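PDB 1UTY: Non-structural protein 2 from Bluetongue virus, which binds single-stranded RNA, the chain described here being its N-terminal RNA-binding domain. Local coordinates for residues A[95-106]-A[117-128]; A[56-66]-A[70-81]. One frame throughout, in Å; residues are numbered along the deposited sequence.

Contact 1: A[95-106]-A[117-128]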
loop_
_atom_site.group_PDB
_atom_site.type_symbol
_atom_site.label_atom_id
_atom_site.label_comp_id
_atom_site.label_asym_id
_atom_site.label_seq_id
_atom_site.Cartn_x
_atom_site.Cartn_y
_atom_site.Cartn_z
ATOM N N LYS A 95 10.949 4.699 -0.719
ATOM C CA LYS A 95 9.523 4.769 -1.045
ATOM C C LYS A 95 9.156 3.570 -1.933
ATOM O O LYS A 95 9.983 3.110 -2.729
ATOM C CB LYS A 95 9.212 6.026 -1.891
ATOM C CG LYS A 95 9.326 7.381 -1.216
ATOM C CD LYS A 95 8.657 8.511 -2.057
ATOM C CE LYS A 95 9.582 9.736 -2.157
ATOM N NZ LYS A 95 8.932 11.095 -1.955
ATOM N N PHE A 96 7.898 3.131 -1.842
ATOM C CA PHE A 96 7.347 2.123 -2.740
ATOM C C PHE A 96 5.941 2.479 -3.160
ATOM O O PHE A 96 5.211 3.136 -2.424
ATOM C CB PHE A 96 7.278 0.766 -2.042
ATOM C CG PHE A 96 8.590 0.276 -1.590
ATOM C CD1 PHE A 96 9.112 0.691 -0.368
ATOM C CD2 PHE A 96 9.327 -0.563 -2.398
ATOM C CE1 PHE A 96 10.355 0.264 0.032
ATOM C CE2 PHE A 96 10.551 -0.986 -2.018
ATOM C CZ PHE A 96 11.088 -0.579 -0.805
ATOM N N GLU A 97 5.550 1.997 -4.330
ATOM C CA GLU A 97 4.144 1.937 -4.673
ATOM C C GLU A 97 3.491 0.781 -3.905
ATOM O O GLU A 97 3.803 -0.385 -4.147
ATOM C CB GLU A 97 3.974 1.739 -6.170
ATOM C CG GLU A 97 2.517 1.659 -6.590
ATOM C CD GLU A 97 2.337 1.399 -8.065
ATOM O OE1 GLU A 97 3.299 1.589 -8.847
ATOM O OE2 GLU A 97 1.218 1.004 -8.448
ATOM N N GLY A 98 2.597 1.118 -2.976
ATOM C CA GLY A 98 1.762 0.142 -2.298
ATOM C C GLY A 98 0.834 -0.569 -3.271
ATOM O O GLY A 98 -0.099 -0.001 -3.801
ATOM N N VAL A 99 1.121 -1.831 -3.525
ATOM C CA VAL A 99 0.345 -2.614 -4.462
ATOM C C VAL A 99 -0.574 -3.491 -3.626
ATOM O O VAL A 99 -0.131 -4.118 -2.646
ATOM C CB VAL A 99 1.272 -3.487 -5.349
ATOM C CG1 VAL A 99 0.467 -4.363 -6.292
ATOM C CG2 VAL A 99 2.257 -2.609 -6.128
ATOM N N SER A 100 -1.847 -3.510 -4.004
ATOM C CA SER A 100 -2.840 -4.366 -3.370
ATOM C C SER A 100 -2.897 -5.795 -3.951
ATOM O O SER A 100 -2.559 -6.044 -5.121
ATOM C CB SER A 100 -4.230 -3.728 -3.487
ATOM O OG SER A 100 -4.381 -2.657 -2.569
ATOM N N VAL A 101 -3.372 -6.714 -3.121
ATOM C CA VAL A 101 -3.554 -8.091 -3.507
ATOM C C VAL A 101 -5.038 -8.334 -3.711
ATOM O O VAL A 101 -5.850 -7.967 -2.873
ATOM C CB VAL A 101 -3.044 -9.032 -2.385
ATOM C CG1 VAL A 101 -3.567 -10.439 -2.573
ATOM C CG2 VAL A 101 -1.550 -9.027 -2.346
ATOM N N THR A 102 -5.384 -8.956 -4.832
ATOM C CA THR A 102 -6.734 -9.466 -5.031
ATOM C C THR A 102 -6.595 -10.954 -5.298
ATOM O O THR A 102 -6.046 -11.337 -6.311
ATOM C CB THR A 102 -7.436 -8.765 -6.218
ATOM O OG1 THR A 102 -7.353 -7.341 -6.068
ATOM C CG2 THR A 102 -8.933 -9.045 -6.183
ATOM N N PRO A 103 -7.040 -11.789 -4.370
ATOM C CA PRO A 103 -6.957 -13.240 -4.553
ATOM C C PRO A 103 -7.767 -13.721 -5.763
ATOM O O PRO A 103 -8.774 -13.122 -6.118
ATOM C CB PRO A 103 -7.538 -13.795 -3.245
ATOM C CG PRO A 103 -8.306 -12.674 -2.639
ATOM C CD PRO A 103 -7.623 -11.419 -3.066
ATOM N N MET A 104 -7.305 -14.785 -6.402
ATOM C CA MET A 104 -7.986 -15.343 -7.563
ATOM C C MET A 104 -8.091 -16.829 -7.377
ATOM O O MET A 104 -7.111 -17.478 -7.015
ATOM C CB MET A 104 -7.193 -15.088 -8.850
ATOM C CG MET A 104 -7.075 -13.634 -9.246
ATOM S SD MET A 104 -6.344 -13.432 -10.867
ATOM C CE MET A 104 -4.729 -14.254 -10.647
ATOM N N ALA A 105 -9.281 -17.359 -7.614
ATOM C CA ALA A 105 -9.470 -18.792 -7.702
ATOM C C ALA A 105 -9.110 -19.209 -9.132
ATOM O O ALA A 105 -9.713 -18.744 -10.100
ATOM C CB ALA A 105 -10.911 -19.162 -7.360
ATOM N N THR A 106 -8.096 -20.056 -9.262
ATOM C CA THR A 106 -7.627 -20.475 -10.574
ATOM C C THR A 106 -7.377 -21.968 -10.626
ATOM O O THR A 106 -7.583 -22.681 -9.642
ATOM C CB THR A 106 -6.316 -19.740 -10.978
ATOM O OG1 THR A 106 -5.193 -20.344 -10.319
ATOM C CG2 THR A 106 -6.290 -18.317 -10.491
ATOM N N ALA A 117 -6.124 -23.697 -7.387
ATOM C CA ALA A 117 -5.174 -22.917 -6.597
ATOM C C ALA A 117 -5.562 -21.463 -6.383
ATOM O O ALA A 117 -6.223 -20.842 -7.211
ATOM C CB ALA A 117 -3.779 -22.998 -7.213
ATOM N N GLU A 118 -5.134 -20.932 -5.245
ATOM C CA GLU A 118 -5.255 -19.511 -4.982
ATOM C C GLU A 118 -4.005 -18.818 -5.493
ATOM O O GLU A 118 -2.890 -19.231 -5.183
ATOM C CB GLU A 118 -5.444 -19.249 -3.496
ATOM C CG GLU A 118 -6.238 -17.989 -3.209
ATOM C CD GLU A 118 -6.058 -17.475 -1.794
ATOM O OE1 GLU A 118 -6.462 -18.185 -0.847
ATOM O OE2 GLU A 118 -5.508 -16.364 -1.636
ATOM N N ILE A 119 -4.207 -17.798 -6.316
ATOM C CA ILE A 119 -3.137 -16.919 -6.756
ATOM C C ILE A 119 -3.480 -15.511 -6.305
ATOM O O ILE A 119 -4.635 -15.119 -6.304
ATOM C CB ILE A 119 -2.973 -16.956 -8.284
ATOM C CG1 ILE A 119 -2.967 -18.397 -8.804
ATOM C CG2 ILE A 119 -1.694 -16.240 -8.710
ATOM C CD1 ILE A 119 -1.641 -19.121 -8.725
ATOM N N LYS A 120 -2.472 -14.742 -5.928
ATOM C CA LYS A 120 -2.718 -13.381 -5.495
ATOM C C LYS A 120 -2.335 -12.444 -6.621
ATOM O O LYS A 120 -1.160 -12.378 -7.000
ATOM C CB LYS A 120 -1.970 -13.084 -4.187
ATOM C CG LYS A 120 -1.969 -14.278 -3.247
ATOM C CD LYS A 120 -2.132 -13.914 -1.800
ATOM C CE LYS A 120 -1.444 -14.975 -0.941
ATOM N NZ LYS A 120 -1.919 -14.918 0.469
ATOM N N TYR A 121 -3.339 -11.768 -7.187
ATOM C CA TYR A 121 -3.120 -10.833 -8.289
ATOM C C TYR A 121 -2.805 -9.416 -7.803
ATOM O O TYR A 121 -3.552 -8.838 -7.001
ATOM C CB TYR A 121 -4.310 -10.802 -9.258
ATOM C CG TYR A 121 -4.040 -9.919 -10.459
ATOM C CD1 TYR A 121 -3.074 -10.275 -11.414
ATOM C CD2 TYR A 121 -4.697 -8.708 -10.615
ATOM C CE1 TYR A 121 -2.800 -9.451 -12.502
ATOM C CE2 TYR A 121 -4.431 -7.880 -11.700
ATOM C CZ TYR A 121 -3.489 -8.256 -12.639
ATOM O OH TYR A 121 -3.227 -7.425 -13.710
ATOM N N CYS A 122 -1.714 -8.858 -8.318
ATOM C CA CYS A 122 -1.198 -7.564 -7.874
ATOM C C CYS A 122 -0.838 -6.733 -9.092
ATOM O O CYS A 122 -0.008 -7.148 -9.913
ATOM C CB CYS A 122 0.047 -7.743 -7.007
ATOM S SG CYS A 122 -0.104 -8.980 -5.716
ATOM N N LYS A 123 -1.477 -5.575 -9.215
ATOM C CA LYS A 123 -1.237 -4.696 -10.340
ATOM C C LYS A 123 -0.584 -3.411 -9.857
ATOM O O LYS A 123 -1.155 -2.672 -9.051
ATOM C CB LYS A 123 -2.540 -4.409 -11.126
ATOM C CG LYS A 123 -2.347 -3.443 -12.311
ATOM C CD LYS A 123 -3.292 -3.727 -13.472
ATOM C CE LYS A 123 -3.176 -2.674 -14.599
ATOM N NZ LYS A 123 -1.748 -2.323 -14.967
ATOM N N GLY A 124 0.621 -3.162 -10.345
ATOM C CA GLY A 124 1.365 -1.963 -10.010
ATOM C C GLY A 124 1.302 -1.016 -11.188
ATOM O O GLY A 124 1.227 -1.453 -12.325
ATOM N N MET A 125 1.325 0.279 -10.905
ATOM C CA MET A 125 1.168 1.297 -11.928
ATOM C C MET A 125 2.514 1.922 -12.337
ATOM O O MET A 125 2.585 2.624 -13.339
ATOM C CB MET A 125 0.160 2.367 -11.469
ATOM C CG MET A 125 -1.319 1.873 -11.396
ATOM S SD MET A 125 -1.975 1.072 -12.927
ATOM C CE MET A 125 -2.092 2.507 -14.048
ATOM N N GLY A 126 3.569 1.654 -11.576
ATOM C CA GLY A 126 4.895 2.125 -11.921
ATOM C C GLY A 126 5.131 3.609 -11.697
ATOM O O GLY A 126 5.871 4.237 -12.455
ATOM N N ILE A 127 4.528 4.160 -10.644
ATOM C CA ILE A 127 4.621 5.587 -10.318
ATOM C C ILE A 127 5.659 5.949 -9.237
ATOM O O ILE A 127 5.841 7.131 -8.932
ATOM C CB ILE A 127 3.222 6.124 -9.894
ATOM C CG1 ILE A 127 2.741 5.443 -8.603
ATOM C CG2 ILE A 127 2.188 5.968 -11.048
ATOM C CD1 ILE A 127 1.520 6.128 -7.990
ATOM N N VAL A 128 6.300 4.953 -8.620
ATOM C CA VAL A 128 7.419 5.229 -7.722
ATOM C C VAL A 128 8.678 4.609 -8.324
ATOM O O VAL A 128 8.747 3.388 -8.535
ATOM C CB VAL A 128 7.196 4.697 -6.271
ATOM C CG1 VAL A 128 8.421 4.987 -5.392
ATOM C CG2 VAL A 128 5.922 5.289 -5.631
HETATM O O HOH W 1 5.989 2.034 -8.622
HETATM O O HOH W 2 -3.498 -4.580 -7.254
HETATM O O HOH W 3 -2.576 -2.339 -6.082
HETATM O O HOH W 4 -5.123 -6.421 -7.639
#
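The carboxylate of Glu97 meets the turn that follows strand 117-123 and takes backbone N-H groups with both oxygens. Glu97 OE2 accepts from Met125 N at 2.6 Å, nearly straight at 164°, and Glu97 OE1 from Gly126 N at 2.7 Å, more bent at 133°; each uses the lone pair on the side of the other oxygen. The extended chain (CG opposite the backbone N, chi1 180°) carries the group across. A water links OE1 to Val128 N. Met104, where 102-106 pairs antiparallel with 117-121, exchanges two backbone bonds with Ile119. The bent end of Met104 lays SD 3.7 Å from Tyr121 CB and 5.1 Å from the ring centroid, an oblique Met-aromatic contact, while CE lies 4.0 Å from Ile119 CB; Leu144 of the second subunit packs there. Val128 packs its two methyls along 95-97, CG1 3.7 Å from Lys95 CB and CG2 3.6 Å from Glu97 N. One water joins Ser100 O to Lys123 N, and a second joins Ser100 N to Lys123 O, weakly at the latter. Direct pairing at 102-106 thus gives way to Glu97, whose backbone pairs with Ala65 and Arg67 while its carboxylate holds the 125-126 amides.

Contact 2: A[56-66]-A[70-81]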
loop_
_atom_site.group_PDB
_atom_site.type_symbol
_atom_site.label_atom_id
_atom_site.label_comp_id
_atom_site.label_asym_id
_atom_site.label_seq_id
_atom_site.Cartn_x
_atom_site.Cartn_y
_atom_site.Cartn_z
ATOM N N TYR A 56 2.194 -14.889 -5.986
ATOM C CA TYR A 56 1.796 -13.520 -6.317
ATOM C C TYR A 56 2.103 -13.265 -7.780
ATOM O O TYR A 56 3.228 -13.509 -8.225
ATOM C CB TYR A 56 2.571 -12.495 -5.462
ATOM C CG TYR A 56 2.328 -12.630 -3.979
ATOM C CD1 TYR A 56 2.934 -13.649 -3.236
ATOM C CD2 TYR A 56 1.476 -11.755 -3.319
ATOM C CE1 TYR A 56 2.681 -13.787 -1.865
ATOM C CE2 TYR A 56 1.228 -11.881 -1.965
ATOM C CZ TYR A 56 1.834 -12.891 -1.249
ATOM O OH TYR A 56 1.586 -12.986 0.087
ATOM N N VAL A 57 1.115 -12.796 -8.529
ATOM C CA VAL A 57 1.383 -12.288 -9.860
ATOM C C VAL A 57 1.533 -10.782 -9.721
ATOM O O VAL A 57 0.608 -10.078 -9.320
ATOM C CB VAL A 57 0.275 -12.642 -10.879
ATOM C CG1 VAL A 57 0.484 -11.909 -12.190
ATOM C CG2 VAL A 57 0.220 -14.142 -11.114
ATOM N N LEU A 58 2.730 -10.308 -10.013
ATOM C CA LEU A 58 3.014 -8.901 -10.000
ATOM C C LEU A 58 3.071 -8.421 -11.448
ATOM O O LEU A 58 4.086 -8.566 -12.139
ATOM C CB LEU A 58 4.327 -8.643 -9.262
ATOM C CG LEU A 58 4.762 -7.179 -9.114
ATOM C CD1 LEU A 58 3.606 -6.317 -8.539
ATOM C CD2 LEU A 58 6.040 -7.091 -8.262
ATOM N N ASN A 59 1.940 -7.895 -11.901
ATOM C CA ASN A 59 1.798 -7.298 -13.215
ATOM C C ASN A 59 2.316 -5.865 -13.097
ATOM O O ASN A 59 1.736 -5.044 -12.362
ATOM C CB ASN A 59 0.319 -7.348 -13.596
ATOM C CG ASN A 59 0.010 -6.770 -14.992
ATOM O OD1 ASN A 59 0.839 -6.151 -15.631
ATOM N ND2 ASN A 59 -1.226 -6.954 -15.432
ATOM N N VAL A 60 3.438 -5.569 -13.756
ATOM C CA VAL A 60 3.947 -4.189 -13.784
ATOM C C VAL A 60 4.107 -3.671 -15.211
ATOM O O VAL A 60 4.243 -4.468 -16.128
ATOM C CB VAL A 60 5.275 -3.994 -12.963
ATOM C CG1 VAL A 60 5.115 -4.502 -11.540
ATOM C CG2 VAL A 60 6.462 -4.633 -13.637
ATOM N N PRO A 61 4.072 -2.348 -15.397
ATOM C CA PRO A 61 4.270 -1.740 -16.725
ATOM C C PRO A 61 5.725 -1.326 -17.044
ATOM O O PRO A 61 5.995 -0.919 -18.183
ATOM C CB PRO A 61 3.389 -0.493 -16.647
ATOM C CG PRO A 61 3.573 -0.052 -15.183
ATOM C CD PRO A 61 3.782 -1.323 -14.373
ATOM N N GLY A 62 6.628 -1.437 -16.070
ATOM C CA GLY A 62 8.014 -1.022 -16.215
ATOM C C GLY A 62 8.728 -0.936 -14.867
ATOM O O GLY A 62 8.205 -1.400 -13.834
ATOM N N PRO A 63 9.905 -0.313 -14.849
ATOM C CA PRO A 63 10.714 -0.250 -13.622
ATOM C C PRO A 63 10.026 0.572 -12.531
ATOM O O PRO A 63 9.177 1.414 -12.833
ATOM C CB PRO A 63 12.031 0.409 -14.069
ATOM C CG PRO A 63 11.778 0.997 -15.415
ATOM C CD PRO A 63 10.516 0.413 -15.971
ATOM N N GLY A 64 10.391 0.322 -11.278
ATOM C CA GLY A 64 9.716 0.929 -10.153
ATOM C C GLY A 64 9.948 0.217 -8.837
ATOM O O GLY A 64 10.451 -0.917 -8.791
ATOM N N ALA A 65 9.609 0.917 -7.762
ATOM C CA ALA A 65 9.555 0.353 -6.431
ATOM C C ALA A 65 8.137 -0.155 -6.185
ATOM O O ALA A 65 7.184 0.608 -6.273
ATOM C CB ALA A 65 9.906 1.410 -5.416
ATOM N N TYR A 66 8.007 -1.449 -5.889
ATOM C CA TYR A 66 6.705 -2.076 -5.679
ATOM C C TYR A 66 6.654 -2.804 -4.332
ATOM O O TYR A 66 7.513 -3.625 -4.020
ATOM C CB TYR A 66 6.395 -3.058 -6.805
ATOM C CG TYR A 66 6.447 -2.461 -8.193
ATOM C CD1 TYR A 66 5.350 -1.800 -8.715
ATOM C CD2 TYR A 66 7.592 -2.571 -8.992
ATOM C CE1 TYR A 66 5.377 -1.258 -9.978
ATOM C CE2 TYR A 66 7.628 -2.042 -10.268
ATOM C CZ TYR A 66 6.508 -1.383 -10.749
ATOM O OH TYR A 66 6.486 -0.831 -11.997
ATOM N N ASP A 70 -0.069 -7.688 1.743
ATOM C CA ASP A 70 -0.932 -8.818 1.962
ATOM C C ASP A 70 -1.082 -9.039 3.464
ATOM O O ASP A 70 -0.628 -10.046 4.013
ATOM C CB ASP A 70 -0.335 -10.041 1.262
ATOM C CG ASP A 70 -1.272 -11.210 1.248
ATOM O OD1 ASP A 70 -2.453 -11.029 1.645
ATOM O OD2 ASP A 70 -0.903 -12.351 0.869
ATOM N N GLY A 71 -1.730 -8.082 4.123
ATOM C CA GLY A 71 -1.911 -8.146 5.561
ATOM C C GLY A 71 -0.595 -7.979 6.281
ATOM O O GLY A 71 0.045 -6.922 6.179
ATOM N N GLN A 72 -0.183 -9.031 6.981
ATOM C CA GLN A 72 1.083 -9.030 7.712
ATOM C C GLN A 72 2.268 -9.311 6.780
ATOM O O GLN A 72 3.393 -8.916 7.075
ATOM C CB GLN A 72 1.044 -10.053 8.860
ATOM N N ASP A 73 2.004 -9.988 5.660
ATOM C CA ASP A 73 3.020 -10.305 4.659
ATOM C C ASP A 73 3.229 -9.123 3.723
ATOM O O ASP A 73 2.330 -8.746 2.964
ATOM C CB ASP A 73 2.620 -11.539 3.848
ATOM C CG ASP A 73 2.630 -12.811 4.667
ATOM O OD1 ASP A 73 3.277 -12.857 5.737
ATOM O OD2 ASP A 73 2.010 -13.833 4.314
ATOM N N ILE A 74 4.422 -8.539 3.792
ATOM C CA ILE A 74 4.793 -7.391 2.966
ATOM C C ILE A 74 6.058 -7.730 2.177
ATOM O O ILE A 74 7.099 -8.045 2.767
ATOM C CB ILE A 74 5.002 -6.135 3.853
ATOM C CG1 ILE A 74 3.755 -5.860 4.707
ATOM C CG2 ILE A 74 5.258 -4.935 3.011
ATOM C CD1 ILE A 74 4.017 -5.143 6.004
ATOM N N ILE A 75 5.957 -7.680 0.852
ATOM C CA ILE A 75 7.094 -7.952 -0.032
ATOM C C ILE A 75 7.520 -6.684 -0.779
ATOM O O ILE A 75 6.738 -6.128 -1.543
ATOM C CB ILE A 75 6.756 -9.087 -1.031
ATOM C CG1 ILE A 75 6.123 -10.277 -0.303
ATOM C CG2 ILE A 75 8.016 -9.553 -1.754
ATOM C CD1 ILE A 75 4.745 -10.648 -0.796
ATOM N N SER A 76 8.750 -6.232 -0.551
ATOM C CA SER A 76 9.236 -4.995 -1.167
ATOM C C SER A 76 10.203 -5.313 -2.290
ATOM O O SER A 76 11.180 -6.033 -2.082
ATOM C CB SER A 76 9.944 -4.096 -0.149
ATOM O OG SER A 76 9.110 -3.818 0.953
ATOM N N LEU A 77 9.949 -4.757 -3.468
ATOM C CA LEU A 77 10.748 -5.095 -4.636
ATOM C C LEU A 77 11.207 -3.856 -5.394
ATOM O O LEU A 77 10.412 -2.941 -5.677
ATOM C CB LEU A 77 9.972 -6.006 -5.580
ATOM C CG LEU A 77 9.390 -7.301 -5.033
ATOM C CD1 LEU A 77 7.877 -7.114 -4.746
ATOM C CD2 LEU A 77 9.636 -8.430 -6.023
ATOM N N MET A 78 12.496 -3.836 -5.703
ATOM C CA MET A 78 13.043 -2.877 -6.648
ATOM C C MET A 78 13.245 -3.563 -7.990
ATOM O O MET A 78 14.095 -4.448 -8.125
ATOM C CB MET A 78 14.369 -2.323 -6.141
ATOM C CG MET A 78 14.268 -1.499 -4.880
ATOM S SD MET A 78 13.143 -0.094 -5.049
ATOM C CE MET A 78 13.457 0.677 -3.516
ATOM N N LEU A 79 12.448 -3.177 -8.980
ATOM C CA LEU A 79 12.614 -3.731 -10.327
ATOM C C LEU A 79 13.182 -2.668 -11.225
ATOM O O LEU A 79 12.498 -1.677 -11.520
ATOM C CB LEU A 79 11.282 -4.257 -10.887
ATOM C CG LEU A 79 10.482 -5.185 -9.965
ATOM C CD1 LEU A 79 9.172 -5.593 -10.630
ATOM C CD2 LEU A 79 11.320 -6.440 -9.518
ATOM N N THR A 80 14.432 -2.842 -11.640
ATOM C CA THR A 80 15.037 -1.877 -12.538
ATOM C C THR A 80 15.245 -2.510 -13.896
ATOM O O THR A 80 14.982 -3.707 -14.051
ATOM C CB THR A 80 16.374 -1.296 -11.973
ATOM O OG1 THR A 80 17.397 -2.289 -12.039
ATOM C CG2 THR A 80 16.243 -0.958 -10.484
ATOM N N PRO A 81 15.706 -1.720 -14.877
ATOM C CA PRO A 81 16.110 -2.272 -16.174
ATOM C C PRO A 81 17.336 -3.161 -16.020
ATOM O O PRO A 81 17.567 -4.029 -16.857
ATOM C CB PRO A 81 16.472 -1.026 -17.011
ATOM C CG PRO A 81 15.931 0.150 -16.270
ATOM C CD PRO A 81 15.877 -0.254 -14.823
#
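Leu79 and Gly64 pair through their backbones, Gly64 N to Leu79 O at 2.9 Å with the reverse bond alongside, and Tyr66 and Leu77 repeat the pattern, the bond from Tyr66 N to Leu77 O being almost straight. Ala65 and Met78 form the non-hydrogen-bonded pair between them. These bonds and the nearly opposed segment axes define an antiparallel hairpin of strands 64-70 and 73-79, closed by a type II' turn from Asp70 to Asp73 with Gly71 at positive phi.

Apolar contacts fill the space between this hairpin and strand 56-59, whose axis stays 11.7 Å from that of 73-79, so that side chains alone span the gap. Leu58 CD2 and Leu77 CD1 meet tip to tip at 4.0 Å. Leu79 CD1 is shared: it lies 3.8 Å from Tyr66 CD2 and also approaches Leu58 and Val60. On the face of the strand pair bearing Ala65 and Met78, SD of Met78 rests 3.6 Å from Ala65 CB.

Aromatic rings add directed contacts. Ile75 CD1 sits over one face of the Tyr56 ring, 3.9 Å from its centroid and 17° off the normal, a CH-pi contact. Val60 CG1 lies over the centre of the Tyr66 ring, and Tyr66 OH donates to Gly62 O at 2.6 Å, tying the ring to the loop before its own strand.

Among polar side chains, Tyr56 OH donates to Asp70 OD2 at 2.7 Å, and OD2 receives it on its anti lone pair; ring and carboxylate planes stand 75° apart. Asp70 CG, opposite the backbone N (chi1 -171°), carries the carboxylate to that hydroxyl. The same oxygen forms a salt bridge with Lys120. Phenol and ammonium together would favour a charged Asp70, so a largely apolar interior ends at the turn in a polar cluster.

Contact 2 is mostly buried, its centre about 1 Å from the centre of the chain, whereas contact 1, with its centre about 9 Å from that point, is only partly so and has more residues near the second subunit. In one mixed sheet, strand 97-110 neighbours 64-70 and strand 113-123 neighbours 56-59, so both strands of contact 1 are flanked by strands of contact 2, while 73-79 lies one strand further on. They touch: Tyr121 OH and Asn59 ND2 are 2.7 Å apart, probably hydrogen-bonded, as are Val128 O and Ala65 N. Chemistry follows place: the central contact bridges separated strands with leucines and tyrosines, the outer one relying more on water and a carboxylate.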